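Local coordinates for halohydrin dehalogenase (Rhizobium radiobacter, PDB 4IY1), which probably catalyses the cofactor-independent dehalogenation of vicinal halohydrins to epoxides, and epoxide ring opening by anions such as cyanide, on a short-chain dehydrogenase/reductase scaffold, at residues Lys215-Gly218 / Glu219-Phe223. The protein carries 37 engineered substitutions. Residues are numbered along the deposited sequence; the frame is centred on the assembly and turned at random.
Sequences KELG and ELVTF. Engineered in segment 219-223: T222 (natural residue Ala).
Successive turns of helix 214-225, in a Rossmann-like short-chain dehydrogenase/reductase fold, meet here through i to i+4 contacts between K215 and E219, L217 and V221, and G218 and T222. Backbone bonds of the alpha-helical pattern run from L220 N to E216 O (3.0 Å) and from V221 N to L217 O (3.1 Å, N-H...O angle 175°). G218 O accepts two bonds, from T222 N at 3.0 Å and from T222 OG1 at 2.8 Å, the two donors arriving from opposite faces of the carbonyl plane. T222 is an engineered residue, alanine in the natural sequence; chi1 of -58° sets OG1 beside its own backbone N and turns the hydroxyl back along the helix. On the more exposed flank, the K215 chain, bent from chi2 to chi4, lays CE 3.2 Å from OE2 of E219, itself bent at chi2 (-90°), while K215 NZ makes a looser salt bridge to E219 OE2 at 3.6 Å; the other carboxylate oxygen, OE1, pairs with R20 of helix 14-23. Replacing E219 with an alanine would probably leave both K215 and R20 without this shared carboxylate and cut a polar tie between the two helices. L217 CD2 meets V221 CG2 at 4.0 Å, and both side chains touch S17 of helix 14-23. L220 and V221 pack on I173 of strand 170-175, L217 and L220 reach strand 236-239, and F223 stacks its ring on F223 of the second subunit.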
loop_
_atom_site.group_PDB
_atom_site.type_symbol
_atom_site.label_atom_id
_atom_site.label_comp_id
_atom_site.label_asym_id
_atom_site.label_seq_id
_atom_site.Cartn_x
_atom_site.Cartn_y
_atom_site.Cartn_z
ATOM N N LYS B 215 14.084 0.606 23.079
ATOM C CA LYS B 215 15.412 0.664 22.528
ATOM C C LYS B 215 15.363 0.383 21.010
ATOM O O LYS B 215 16.215 0.849 20.264
ATOM C CB LYS B 215 16.317 -0.353 23.222
ATOM C CG LYS B 215 17.622 -0.570 22.488
ATOM C CD LYS B 215 18.779 -0.727 23.450
ATOM C CE LYS B 215 20.031 0.001 22.977
ATOM N NZ LYS B 215 21.196 -0.877 23.268
ATOM N N GLU B 216 14.427 -0.457 20.579
ATOM C CA GLU B 216 14.308 -0.773 19.146
ATOM C C GLU B 216 13.822 0.475 18.394
ATOM O O GLU B 216 14.464 0.936 17.440
ATOM C CB GLU B 216 13.354 -1.961 18.929
ATOM C CG GLU B 216 13.986 -3.322 19.272
ATOM C CD GLU B 216 12.994 -4.478 19.167
ATOM O OE1 GLU B 216 13.205 -5.369 18.305
ATOM O OE2 GLU B 216 11.925 -4.423 19.841
ATOM N N LEU B 217 12.839 1.134 18.992
ATOM C CA LEU B 217 12.287 2.357 18.452
ATOM C C LEU B 217 13.331 3.481 18.421
ATOM O O LEU B 217 13.545 4.116 17.382
ATOM C CB LEU B 217 11.029 2.764 19.229
ATOM C CG LEU B 217 10.235 3.908 18.571
ATOM C CD1 LEU B 217 8.773 3.953 18.992
ATOM C CD2 LEU B 217 10.944 5.217 18.845
ATOM N N GLY B 218 14.104 3.600 19.497
ATOM C CA GLY B 218 15.311 4.440 19.511
ATOM C C GLY B 218 16.396 4.117 18.511
ATOM O O GLY B 218 17.048 5.022 17.965
ATOM N N GLU B 219 16.693 2.839 18.331
ATOM C CA GLU B 219 17.768 2.485 17.410
ATOM C C GLU B 219 17.367 2.912 15.974
ATOM O O GLU B 219 18.200 3.354 15.182
ATOM C CB GLU B 219 18.067 0.973 17.467
ATOM C CG GLU B 219 18.578 0.480 18.825
ATOM C CD GLU B 219 20.086 0.526 18.931
ATOM O OE1 GLU B 219 20.735 1.180 18.099
ATOM O OE2 GLU B 219 20.635 -0.160 19.797
ATOM N N LEU B 220 16.086 2.793 15.660
ATOM C CA LEU B 220 15.611 3.084 14.313
ATOM C C LEU B 220 15.671 4.587 14.078
ATOM O O LEU B 220 16.272 5.044 13.122
ATOM C CB LEU B 220 14.174 2.592 14.118
ATOM C CG LEU B 220 13.576 2.948 12.749
ATOM C CD1 LEU B 220 14.445 2.406 11.605
ATOM C CD2 LEU B 220 12.163 2.445 12.594
ATOM N N VAL B 221 15.091 5.339 14.996
ATOM C CA VAL B 221 15.166 6.795 14.970
ATOM C C VAL B 221 16.615 7.203 14.725
ATOM O O VAL B 221 16.907 8.006 13.843
ATOM C CB VAL B 221 14.689 7.414 16.314
ATOM C CG1 VAL B 221 15.253 8.832 16.471
ATOM C CG2 VAL B 221 13.169 7.427 16.402
ATOM N N THR B 222 17.534 6.611 15.485
ATOM C CA THR B 222 18.931 7.041 15.455
ATOM C C THR B 222 19.657 6.644 14.177
ATOM O O THR B 222 20.419 7.436 13.622
ATOM C CB THR B 222 19.706 6.504 16.675
ATOM O OG1 THR B 222 19.065 6.964 17.880
ATOM C CG2 THR B 222 21.149 6.991 16.659
ATOM N N PHE B 223 19.375 5.446 13.662
ATOM C CA PHE B 223 19.864 5.086 12.327
ATOM C C PHE B 223 19.372 6.067 11.233
ATOM O O PHE B 223 20.136 6.468 10.327
ATOM C CB PHE B 223 19.423 3.650 11.993
ATOM C CG PHE B 223 19.814 3.200 10.616
ATOM C CD1 PHE B 223 21.136 2.934 10.319
ATOM C CD2 PHE B 223 18.852 2.997 9.639
ATOM C CE1 PHE B 223 21.507 2.541 9.056
ATOM C CE2 PHE B 223 19.205 2.527 8.384
ATOM C CZ PHE B 223 20.525 2.285 8.095
#